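Local coordinates for conserved hypothetical protein, putative anti-sigma factor (Parabacteroides distasonis, PDB 4M0N) that comprises the FecR and FecR C-terminal regions of a longer membrane protein that probably antagonises a sigma factor, at residues H172-E175 against R176-Q180; V62-E65 against G66-F70; V118-P121 against E122-M125. The protein carries 1 engineered substitution. All coordinates share one frame; numbering follows the deposited sequence.

Contact 1. Residues H172-E175 against R176-Q180; sequences HDLE and RMYNQ
D173 and R176 meet through a salt bridge near the end of helix 167-178, a helix of the FecR C-terminal region that finishes in a Schellman-like turn. One charge faces the other across less than a turn of helix: D173 OD1 receives R176 NH2 at 3.0 Å. The approach is nearly along the C-O axis of the carboxylate but is bent at the hydrogen (136°); the carboxylate and guanidinium planes are 60° apart, and the oxygen lies somewhat out of the guanidinium plane. The charges are shared further. OD1 also pairs with K99, while R176 NH1 reaches D104 and E103, so the long, multiply donating arginine ties the helix to the loop that follows strand 94-100. Y101 adds a cation-pi contact, and D104 also takes H172 ND1. The R176 chain, bent at chi3 (-69°), brings its guanidinium back past the H172 carbonyl, whose oxygen sits 3.6 Å above one face, displaced toward the rim.

Backbone bonds form the second group. R176 N, M177 N and Y178 N reach the oxygens of H172, D173 and L174 in regular i to i+4 fashion. The series ends when N179 takes a positive phi, which asparagine tolerates better than most residues. Q180 N then returns to E175 O at 3.3 Å, the six-to-one bond of the turn. E175 is well placed here, since its OE2 accepts a hydrogen bond from I182 N.

Apolar contacts complete the helix end. L174 and Y178 project together from one flank of the helix to pack on L160 and helix 203-214, while the hydroxyl of Y178 bonds to K201 O. L174 CD2 touches Y178 CE2 at 3.9 Å, and the L174 carbonyl oxygen comes to the edge of the same ring, 3.3 Å from Y178 CD2.

Contact 2. Residues V62-E65 against G66-F70; sequences VEME and GEAFF
G66 opens the second segment against the M64 side chain, with M64 SD lying 3.3 Å from G66 O on the inside of the corner. Its backbone angles would press any beta-carbon into the carbonyl oxygen of E65, so the lack of a side chain is what lets the chain turn here. Beside it the E65 chain bends at chi2, which places OE2 near G66 N without bonding it; OE2 is hydrogen-bonded to Q102 N.

E67 comes next and directs its side chain away from strand 62-65. Its backbone N is taken by T47 OG1, and its carboxylate is held at both oxygens, by N44 and N97, which satisfies a buried acidic group. The geometry is that of a beta-arch: strand 60-65 and strand 67-72 belong to different sheets, and no hydrogen bond joins 62-65 to 66-70. The short strands run at 139° to each other, 7.4 Å apart at closest, and apolar side chains fill the interval.

At A68 a small methyl suits this narrow part of the arch, where CB meets M64 CE at 4.0 Å. M64 reaches it by a doubly bent chain: CG is anti to the backbone N (chi1 -171°), and turns at chi2 and chi3 carry CE beyond the corner to A68 and the edge of F70. Replacing M64 with an alanine would probably open a gap between the strands, leaving the A68 methyl and the rim of F70 without their partner.

F70 closes the walk with a flat ring that reaches F80 and V82 of strand 80-83 in the other sheet. M64 CE comes to the ring's edge, 4.2 Å from F70 CE1. V62, whose side chain extends toward that of F70 from the facing strand, brings CG2 obliquely to F70 CE2 at 4.0 Å. F96 meets the same ring with its plane inclined by about 15°, and F80 and V82 pack against V62 as well.

Contact 3. Residues V118-P121 against E122-M125; sequences VDMP and ESVM
M120 and M125 are brought together by their torsions: both place CG anti to the carbonyl carbon, and the M120 chain bends at chi3 (-69°) so that its terminal methyl swings across to the partner strand. There M120 CE comes 4.3 Å from M125 SD, a flexible thioether contact well suited to a partly covered face. The same methyl lies close to the S123 hydroxyl, but S123 is modelled in two conformers, so that approach is doubtful. V118, M120, S123 and M125 all lie on this side of the sheet. The face is turned to the strands 131-136 and 142-146: V118 and M125 rest on I133 and M120 on V135, apolar residues against an apolar surface, while S123 touches I142.

On the other side D119 and V124 form a non-hydrogen-bonded pair whose side chains project together. D119 OD1 lies against both methyls, CG1 and CG2, of V124, although V124 also has two conformers and the exact distance carries little weight. E117 OE2 is also near D119 OD1, and their closeness would probably raise the pKa of one or the other.

The backbone holds the strands in register at V118 and M125. V118 N gives a nearly straight bond to M125 O (2.8 Å), and M125 N returns one to V118 O at 3.0 Å. Nearer the bend, M120 N bonds S123 O at 2.8 Å, whereas S123 N reaches M120 O only weakly, at 3.3 Å. P121, whose ring restrains phi near -50°, fits the first corner position, and the exposed E122 takes the second. With strand directions 177° apart, the whole is an antiparallel beta hairpin closed by a type I turn, its strand 123-127 forming an outer edge of the mixed sheet within this chain.

In the fold
Contacts 2 and 3 share the mixed sheet: strand 60-65 of contact 2 lies well inside it, while contact 3 is a surface hairpin at one edge, their centres 18 Å apart. Contact 1 belongs to the FecR C-terminal region, yet its nearest atoms come within about 6 Å of contact 2. Near both lies a magnesium ion, about 4 Å from the E65 side chain and 6 Å from that of R176. G46, a magnesium-binding residue in a crystal structure of this protein though not bound to the ion in this chain, is about 5 Å from the R176 side chain and 6 Å from G66. Contact 3, about 18 Å from contact 1 at nearest atoms, is remote from that site.

Contact 1. Residues H172-E175 against R176-Q180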
loop_
_atom_site.group_PDB
_atom_site.type_symbol
_atom_site.label_atom_id
_atom_site.label_comp_id
_atom_site.label_asym_id
_atom_site.label_seq_id
_atom_site.Cartn_x
_atom_site.Cartn_y
_atom_site.Cartn_z
ATOM N N HIS A 172 6.220 5.337 7.572
ATOM C CA HIS A 172 5.684 3.984 7.736
ATOM C C HIS A 172 6.141 3.056 6.598
ATOM O O HIS A 172 6.546 1.934 6.849
ATOM C CB HIS A 172 4.175 4.040 7.795
ATOM C CG HIS A 172 3.648 4.454 9.128
ATOM N ND1 HIS A 172 2.417 4.048 9.602
ATOM C CD2 HIS A 172 4.198 5.213 10.105
ATOM C CE1 HIS A 172 2.226 4.552 10.811
ATOM N NE2 HIS A 172 3.291 5.265 11.139
ATOM N N ASP A 173 6.130 3.546 5.361
ATOM C CA ASP A 173 6.639 2.763 4.232
ATOM C C ASP A 173 8.093 2.378 4.429
ATOM O O ASP A 173 8.507 1.233 4.145
ATOM C CB ASP A 173 6.555 3.522 2.911
ATOM C CG ASP A 173 5.143 3.703 2.411
ATOM O OD1 ASP A 173 4.226 3.042 2.917
ATOM O OD2 ASP A 173 4.979 4.504 1.470
ATOM N N LEU A 174 8.896 3.333 4.894
ATOM C CA LEU A 174 10.314 3.050 5.118
ATOM C C LEU A 174 10.526 2.030 6.223
ATOM O O LEU A 174 11.308 1.064 6.058
ATOM C CB LEU A 174 11.094 4.328 5.421
ATOM C CG LEU A 174 11.101 5.429 4.346
ATOM C CD1 LEU A 174 11.983 6.581 4.811
ATOM C CD2 LEU A 174 11.536 4.941 2.981
ATOM N N GLU A 175 9.825 2.207 7.334
ATOM C CA GLU A 175 9.935 1.244 8.422
ATOM C C GLU A 175 9.613 -0.171 7.973
ATOM O O GLU A 175 10.314 -1.139 8.303
ATOM C CB GLU A 175 9.004 1.595 9.584
ATOM C CG GLU A 175 9.339 2.855 10.328
ATOM C CD GLU A 175 8.430 3.029 11.525
ATOM O OE1 GLU A 175 7.219 3.260 11.309
ATOM O OE2 GLU A 175 8.940 2.935 12.652
ATOM N N ARG A 176 8.551 -0.304 7.188
ATOM C CA ARG A 176 8.147 -1.604 6.704
ATOM C C ARG A 176 9.089 -2.211 5.653
ATOM O O ARG A 176 9.370 -3.409 5.674
ATOM C CB ARG A 176 6.737 -1.502 6.129
ATOM C CG ARG A 176 5.707 -1.314 7.211
ATOM C CD ARG A 176 4.296 -1.461 6.647
ATOM N NE ARG A 176 3.962 -0.349 5.774
ATOM C CZ ARG A 176 3.153 0.666 6.085
ATOM N NH1 ARG A 176 2.575 0.745 7.259
ATOM N NH2 ARG A 176 2.945 1.638 5.197
ATOM N N MET A 177 9.567 -1.371 4.747
ATOM C CA MET A 177 10.487 -1.825 3.701
ATOM C C MET A 177 11.808 -2.282 4.253
ATOM O O MET A 177 12.307 -3.326 3.832
ATOM C CB MET A 177 10.775 -0.720 2.683
ATOM C CG MET A 177 11.825 -1.117 1.636
ATOM S SD MET A 177 11.810 -0.018 0.198
ATOM C CE MET A 177 10.302 -0.467 -0.689
ATOM N N TYR A 178 12.397 -1.459 5.127
ATOM C CA TYR A 178 13.745 -1.660 5.602
ATOM C C TYR A 178 13.841 -2.365 6.947
ATOM O O TYR A 178 14.944 -2.649 7.422
ATOM C CB TYR A 178 14.480 -0.318 5.624
ATOM C CG TYR A 178 14.620 0.274 4.235
ATOM C CD1 TYR A 178 15.567 -0.198 3.337
ATOM C CD2 TYR A 178 13.772 1.281 3.806
ATOM C CE1 TYR A 178 15.680 0.336 2.060
ATOM C CE2 TYR A 178 13.885 1.824 2.540
ATOM C CZ TYR A 178 14.856 1.361 1.666
ATOM O OH TYR A 178 14.972 1.902 0.391
ATOM N N ASN A 179 12.687 -2.693 7.536
ATOM C CA ASN A 179 12.623 -3.299 8.857
ATOM C C ASN A 179 13.465 -2.545 9.882
ATOM O O ASN A 179 14.366 -3.108 10.557
ATOM C CB ASN A 179 12.995 -4.768 8.802
ATOM C CG ASN A 179 12.719 -5.469 10.100
ATOM O OD1 ASN A 179 11.843 -5.053 10.862
ATOM N ND2 ASN A 179 13.469 -6.514 10.374
ATOM N N GLN A 180 13.144 -1.258 9.995
ATOM C CA GLN A 180 13.893 -0.336 10.804
ATOM C C GLN A 180 12.943 0.654 11.454
ATOM O O GLN A 180 12.212 1.346 10.753
ATOM C CB GLN A 180 14.905 0.394 9.926
ATOM C CG GLN A 180 15.622 1.549 10.609
ATOM C CD GLN A 180 16.370 1.118 11.869
ATOM O OE1 GLN A 180 17.305 0.314 11.800
ATOM N NE2 GLN A 180 15.959 1.643 13.023
#

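Contact 2. Residues V62-E65 against G66-F70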
loop_
_atom_site.group_PDB
_atom_site.type_symbol
_atom_site.label_atom_id
_atom_site.label_comp_id
_atom_site.label_asym_id
_atom_site.label_seq_id
_atom_site.Cartn_x
_atom_site.Cartn_y
_atom_site.Cartn_z
ATOM N N VAL A 62 -11.228 -12.947 -0.557
ATOM C CA VAL A 62 -10.061 -12.936 0.307
ATOM C C VAL A 62 -10.167 -11.721 1.245
ATOM O O VAL A 62 -10.900 -10.748 0.958
ATOM C CB VAL A 62 -8.734 -13.005 -0.463
ATOM C CG1 VAL A 62 -8.732 -14.190 -1.437
ATOM C CG2 VAL A 62 -8.422 -11.703 -1.186
ATOM N N GLU A 63 -9.521 -11.834 2.400
ATOM C CA GLU A 63 -9.458 -10.747 3.376
ATOM C C GLU A 63 -8.021 -10.342 3.510
ATOM O O GLU A 63 -7.130 -11.192 3.535
ATOM C CB GLU A 63 -10.006 -11.160 4.751
ATOM C CG GLU A 63 -11.516 -11.349 4.792
ATOM C CD GLU A 63 -12.014 -11.791 6.165
ATOM O OE1 GLU A 63 -11.200 -12.209 6.998
ATOM O OE2 GLU A 63 -13.231 -11.744 6.386
ATOM N N MET A 64 -7.767 -9.038 3.560
ATOM C CA MET A 64 -6.423 -8.578 3.617
ATOM C C MET A 64 -6.303 -7.324 4.453
ATOM O O MET A 64 -7.195 -6.478 4.460
ATOM C CB MET A 64 -5.929 -8.320 2.186
ATOM C CG MET A 64 -4.450 -8.039 2.104
ATOM S SD MET A 64 -3.959 -6.307 2.198
ATOM C CE MET A 64 -4.726 -5.712 0.685
ATOM N N GLU A 65 -5.203 -7.227 5.181
ATOM C CA GLU A 65 -4.788 -6.030 5.859
ATOM C C GLU A 65 -3.310 -5.825 5.588
ATOM O O GLU A 65 -2.491 -6.752 5.783
ATOM C CB GLU A 65 -5.085 -6.160 7.359
ATOM C CG GLU A 65 -4.728 -4.949 8.184
ATOM C CD GLU A 65 -3.276 -4.956 8.590
ATOM O OE1 GLU A 65 -2.803 -5.966 9.203
ATOM O OE2 GLU A 65 -2.611 -3.960 8.320
ATOM N N GLY A 66 -2.971 -4.649 5.062
ATOM C CA GLY A 66 -1.616 -4.356 4.581
ATOM C C GLY A 66 -1.694 -3.930 3.140
ATOM O O GLY A 66 -2.688 -3.325 2.731
ATOM N N GLU A 67 -0.693 -4.301 2.345
ATOM C CA GLU A 67 -0.651 -3.923 0.934
ATOM C C GLU A 67 -0.379 -5.104 0.059
ATOM O O GLU A 67 0.526 -5.902 0.342
ATOM C CB GLU A 67 0.415 -2.833 0.715
ATOM C CG GLU A 67 0.533 -2.482 -0.779
ATOM C CD GLU A 67 1.428 -1.297 -1.022
ATOM O OE1 GLU A 67 2.457 -1.112 -0.284
ATOM O OE2 GLU A 67 1.107 -0.497 -1.943
ATOM N N ALA A 68 -1.197 -5.267 -0.991
ATOM C CA ALA A 68 -1.013 -6.360 -1.930
ATOM C C ALA A 68 -1.402 -5.912 -3.314
ATOM O O ALA A 68 -2.299 -5.090 -3.480
ATOM C CB ALA A 68 -1.876 -7.552 -1.524
ATOM N N PHE A 69 -0.713 -6.491 -4.291
ATOM C CA PHE A 69 -1.043 -6.299 -5.707
ATOM C C PHE A 69 -1.664 -7.607 -6.182
ATOM O O PHE A 69 -1.030 -8.681 -6.102
ATOM C CB PHE A 69 0.204 -5.971 -6.497
ATOM C CG PHE A 69 -0.077 -5.728 -7.944
ATOM C CD1 PHE A 69 -0.742 -4.583 -8.329
ATOM C CD2 PHE A 69 0.253 -6.666 -8.872
ATOM C CE1 PHE A 69 -1.044 -4.357 -9.671
ATOM C CE2 PHE A 69 -0.044 -6.449 -10.217
ATOM C CZ PHE A 69 -0.688 -5.311 -10.596
ATOM N N PHE A 70 -2.873 -7.495 -6.718
ATOM C CA PHE A 70 -3.643 -8.596 -7.245
ATOM C C PHE A 70 -3.691 -8.578 -8.774
ATOM O O PHE A 70 -4.005 -7.549 -9.370
ATOM C CB PHE A 70 -5.074 -8.480 -6.735
ATOM C CG PHE A 70 -5.191 -8.597 -5.259
ATOM C CD1 PHE A 70 -4.976 -7.491 -4.463
ATOM C CD2 PHE A 70 -5.517 -9.808 -4.675
ATOM C CE1 PHE A 70 -5.053 -7.606 -3.094
ATOM C CE2 PHE A 70 -5.593 -9.943 -3.315
ATOM C CZ PHE A 70 -5.354 -8.831 -2.522
#

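Contact 3. Residues V118-P121 against E122-M125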
loop_
_atom_site.group_PDB
_atom_site.type_symbol
_atom_site.label_atom_id
_atom_site.label_comp_id
_atom_site.label_asym_id
_atom_site.label_seq_id
_atom_site.Cartn_x
_atom_site.Cartn_y
_atom_site.Cartn_z
ATOM N N VAL A 118 -15.028 -0.278 -6.059
ATOM C CA VAL A 118 -14.681 -0.129 -4.676
ATOM C C VAL A 118 -15.934 0.206 -3.907
ATOM O O VAL A 118 -16.533 1.271 -4.092
ATOM C CB VAL A 118 -13.631 0.974 -4.485
ATOM C CG1 VAL A 118 -13.261 1.089 -3.012
ATOM C CG2 VAL A 118 -12.382 0.674 -5.329
ATOM N N ASP A 119 -16.311 -0.693 -3.002
ATOM C CA ASP A 119 -17.531 -0.558 -2.272
ATOM C C ASP A 119 -17.198 -0.218 -0.831
ATOM O O ASP A 119 -16.539 -0.987 -0.134
ATOM C CB ASP A 119 -18.305 -1.867 -2.284
ATOM C CG ASP A 119 -18.671 -2.325 -3.665
ATOM O OD1 ASP A 119 -19.061 -1.480 -4.496
ATOM O OD2 ASP A 119 -18.596 -3.554 -3.925
ATOM N N MET A 120 -17.710 0.925 -0.389
ATOM C CA MET A 120 -17.517 1.442 0.962
ATOM C C MET A 120 -18.923 1.679 1.530
ATOM O O MET A 120 -19.912 1.676 0.797
ATOM C CB MET A 120 -16.682 2.740 0.923
ATOM C CG MET A 120 -15.213 2.572 0.501
ATOM S SD MET A 120 -14.473 4.022 -0.247
ATOM C CE MET A 120 -15.343 4.142 -1.828
ATOM N N PRO A 121 -19.031 1.844 2.848
ATOM C CA PRO A 121 -20.349 1.927 3.464
ATOM C C PRO A 121 -21.286 2.926 2.778
ATOM O O PRO A 121 -22.455 2.631 2.484
ATOM C CB PRO A 121 -20.015 2.340 4.901
ATOM C CG PRO A 121 -18.674 1.730 5.144
ATOM C CD PRO A 121 -17.941 1.905 3.841
ATOM N N GLU A 122 -20.767 4.094 2.472
ATOM C CA GLU A 122 -21.643 5.114 1.913
ATOM C C GLU A 122 -21.183 5.614 0.548
ATOM O O GLU A 122 -21.615 6.684 0.097
ATOM C CB GLU A 122 -21.772 6.227 2.932
ATOM C CG GLU A 122 -22.451 5.768 4.231
ATOM C CD GLU A 122 -23.899 5.279 4.059
ATOM O OE1 GLU A 122 -24.678 5.874 3.303
ATOM O OE2 GLU A 122 -24.289 4.298 4.727
ATOM N N SER A 123 -20.388 4.807 -0.150
ATOM C CA SER A 123 -19.793 5.195 -1.434
ATOM C C SER A 123 -19.504 3.965 -2.266
ATOM O O SER A 123 -18.903 3.020 -1.754
ATOM C CB SER A 123 -18.454 5.907 -1.202
ATOM O OG SER A 123 -17.758 6.124 -2.430
ATOM N N VAL A 124 -19.899 3.974 -3.545
ATOM C CA VAL A 124 -19.476 2.953 -4.487
ATOM C C VAL A 124 -18.874 3.664 -5.698
ATOM O O VAL A 124 -19.499 4.557 -6.256
ATOM C CB VAL A 124 -20.674 2.074 -4.903
ATOM C CG1 VAL A 124 -20.293 1.126 -6.036
ATOM C CG2 VAL A 124 -21.197 1.317 -3.690
ATOM N N MET A 125 -17.682 3.251 -6.106
ATOM C CA MET A 125 -16.978 3.912 -7.184
ATOM C C MET A 125 -16.344 2.899 -8.104
ATOM O O MET A 125 -15.779 1.927 -7.653
ATOM C CB MET A 125 -15.910 4.823 -6.594
ATOM C CG MET A 125 -16.487 5.824 -5.594
ATOM S SD MET A 125 -15.306 7.041 -4.943
ATOM C CE MET A 125 -15.313 8.164 -6.325
#